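PDB 4GWI: platelet aggregation factor Sm-hPAF from Streptococcus mitis, which binds fucosylated glycans such as Lewis y through the lectin domain described here and, as a whole cholesterol-dependent cytolysin, probably forms pores in host-cell membranes. Local coordinates for residues 68-73 against 87-92. The protein carries 2 engineered substitutions. Residues are numbered along the deposited sequence; the frame is centred on the assembly and turned at random.
Sequences GKVKLY and FDVVLL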
loop_
_atom_site.group_PDB
_atom_site.type_symbol
_atom_site.label_atom_id
_atom_site.label_comp_id
_atom_site.label_asym_id
_atom_site.label_seq_id
_atom_site.Cartn_x
_atom_site.Cartn_y
_atom_site.Cartn_z
ATOM N N GLY A 68 4.805 -11.030 -6.893
ATOM C CA GLY A 68 3.668 -11.850 -7.036
ATOM C C GLY A 68 2.434 -11.519 -6.171
ATOM O O GLY A 68 1.300 -11.923 -6.517
ATOM N N LYS A 69 2.716 -10.819 -5.046
ATOM C CA LYS A 69 1.578 -10.515 -4.130
ATOM C C LYS A 69 1.860 -9.225 -3.400
ATOM O O LYS A 69 3.010 -8.989 -2.961
ATOM C CB LYS A 69 1.331 -11.670 -3.103
ATOM C CG LYS A 69 0.122 -11.426 -2.163
ATOM C CD LYS A 69 0.151 -12.633 -1.175
ATOM C CE LYS A 69 -0.935 -12.674 -0.161
ATOM N NZ LYS A 69 -0.649 -13.949 0.607
ATOM N N VAL A 70 0.825 -8.425 -3.307
ATOM C CA VAL A 70 0.905 -7.194 -2.445
ATOM C C VAL A 70 -0.297 -7.309 -1.493
ATOM O O VAL A 70 -1.403 -7.558 -1.896
ATOM C CB VAL A 70 0.732 -5.917 -3.287
ATOM C CG1 VAL A 70 0.661 -4.638 -2.359
ATOM C CG2 VAL A 70 1.963 -5.797 -4.246
ATOM N N LYS A 71 -0.015 -7.163 -0.158
ATOM C CA LYS A 71 -1.113 -7.304 0.826
ATOM C C LYS A 71 -1.265 -5.940 1.534
ATOM O O LYS A 71 -0.264 -5.415 1.984
ATOM C CB LYS A 71 -0.717 -8.359 1.880
ATOM C CG LYS A 71 -1.910 -8.738 2.705
ATOM C CD LYS A 71 -1.610 -10.123 3.382
ATOM C CE LYS A 71 -2.772 -10.351 4.361
ATOM N NZ LYS A 71 -2.318 -11.517 5.208
ATOM N N LEU A 72 -2.470 -5.420 1.519
ATOM C CA LEU A 72 -2.725 -4.100 2.135
ATOM C C LEU A 72 -3.475 -4.459 3.471
ATOM O O LEU A 72 -4.436 -5.208 3.481
ATOM C CB LEU A 72 -3.710 -3.265 1.319
ATOM C CG LEU A 72 -3.244 -2.950 -0.123
ATOM C CD1 LEU A 72 -4.178 -1.855 -0.626
ATOM C CD2 LEU A 72 -1.787 -2.543 -0.329
ATOM N N TYR A 73 -3.117 -3.708 4.492
ATOM C CA TYR A 73 -3.850 -3.795 5.790
ATOM C C TYR A 73 -4.410 -2.451 6.072
ATOM O O TYR A 73 -3.667 -1.446 6.115
ATOM C CB TYR A 73 -2.885 -4.184 6.904
ATOM C CG TYR A 73 -2.263 -5.557 6.765
ATOM C CD1 TYR A 73 -2.715 -6.582 7.595
ATOM C CD2 TYR A 73 -1.246 -5.828 5.820
ATOM C CE1 TYR A 73 -2.137 -7.831 7.488
ATOM C CE2 TYR A 73 -0.682 -7.103 5.702
ATOM C CZ TYR A 73 -1.157 -8.078 6.556
ATOM O OH TYR A 73 -0.566 -9.313 6.517
ATOM N N PHE A 87 -9.727 2.693 -5.383
ATOM C CA PHE A 87 -8.300 2.924 -5.457
ATOM C C PHE A 87 -7.638 1.935 -6.386
ATOM O O PHE A 87 -8.176 0.856 -6.682
ATOM C CB PHE A 87 -7.617 2.820 -4.048
ATOM C CG PHE A 87 -7.730 1.466 -3.397
ATOM C CD1 PHE A 87 -8.845 1.095 -2.666
ATOM C CD2 PHE A 87 -6.701 0.514 -3.570
ATOM C CE1 PHE A 87 -8.983 -0.158 -2.081
ATOM C CE2 PHE A 87 -6.835 -0.704 -2.995
ATOM C CZ PHE A 87 -7.891 -1.060 -2.213
ATOM N N ASP A 88 -6.435 2.288 -6.815
ATOM C CA ASP A 88 -5.622 1.367 -7.636
ATOM C C ASP A 88 -4.391 0.933 -6.851
ATOM O O ASP A 88 -3.861 1.675 -5.982
ATOM C CB ASP A 88 -5.055 2.054 -8.895
ATOM C CG ASP A 88 -6.130 2.404 -9.980
ATOM O OD1 ASP A 88 -5.839 3.336 -10.788
ATOM O OD2 ASP A 88 -7.189 1.840 -9.964
ATOM N N VAL A 89 -3.933 -0.264 -7.120
ATOM C CA VAL A 89 -2.555 -0.749 -6.691
ATOM C C VAL A 89 -1.757 -0.832 -7.970
ATOM O O VAL A 89 -2.182 -1.511 -8.954
ATOM C CB VAL A 89 -2.655 -2.092 -5.978
ATOM C CG1 VAL A 89 -1.262 -2.590 -5.509
ATOM C CG2 VAL A 89 -3.591 -1.965 -4.745
ATOM N N VAL A 90 -0.605 -0.202 -7.977
ATOM C CA VAL A 90 0.173 0.010 -9.204
ATOM C C VAL A 90 1.568 -0.495 -8.958
ATOM O O VAL A 90 2.195 -0.320 -7.874
ATOM C CB VAL A 90 0.281 1.518 -9.517
ATOM C CG1 VAL A 90 0.833 1.712 -10.927
ATOM C CG2 VAL A 90 -1.107 2.165 -9.456
ATOM N N LEU A 91 2.111 -1.185 -9.971
ATOM C CA LEU A 91 3.514 -1.555 -9.954
ATOM C C LEU A 91 4.259 -0.714 -10.995
ATOM O O LEU A 91 3.741 -0.577 -12.102
ATOM C CB LEU A 91 3.710 -3.025 -10.289
ATOM C CG LEU A 91 3.020 -4.094 -9.373
ATOM C CD1 LEU A 91 3.408 -5.493 -9.807
ATOM C CD2 LEU A 91 3.445 -3.766 -7.921
ATOM N N LEU A 92 5.399 -0.179 -10.646
ATOM C CA LEU A 92 6.184 0.665 -11.579
ATOM C C LEU A 92 7.556 0.037 -11.740
ATOM O O LEU A 92 8.153 -0.526 -10.820
ATOM C CB LEU A 92 6.418 2.086 -11.044
ATOM C CG LEU A 92 5.207 2.800 -10.530
ATOM C CD1 LEU A 92 5.786 4.187 -10.135
ATOM C CD2 LEU A 92 4.202 2.981 -11.616
#
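Next to Leu72, which packs on Phe87, Lys71 NZ is gripped by several groups: a salt bridge to Glu112, a weak hydrogen bond to Tyr73 OH at 3.1 Å and a long, weak ion pair with Glu114. Lys69 and Lys71 take no part in the packing between the strands, and Lys69 NZ has its own salt bridge to Glu114. The facing strand is built alike, for Asp88 OD1 forms a salt bridge with Arg101 and OD2 a hydrogen bond with His103, both on the adjoining strand 98-104. Alternation of this kind leaves Val70 and Leu72 to face Phe87, Val89 and Leu91, and everything that passes between the two strands is apolar. At the tightest point Leu72 CD1 lies 3.7 Å from Phe87 CE2, reaching the ring obliquely. Leu72 and Phe87 approach from opposite directions, and a chi1 of 62° folds the phenylalanine ring back over its own backbone, flanked by N and C. The same methyl, Leu72 CD1, is 4.2 Å from Val89 CG2, which in turn sits in the plane of the Phe87 ring at its edge, completing a three-sided cluster. Farther along, Val70 divides its two branches: CG1 meets Val89 CG1 at 4.2 Å, whereas CG2 makes a looser contact with Leu91 CD2. Phe117 touches both Val70 and Leu91, and Val127 adds to the wall beside Leu72. The axes of the two short segments come no nearer than 9.8 Å, with N-to-C directions 140° apart, a separation spanned by side-chain contacts alone, with no backbone pairing between these two strands. Such face-to-face closure of two antiparallel sheets over a buried aliphatic and aromatic core is the hallmark of the beta-sandwich that forms the F-type lectin fold.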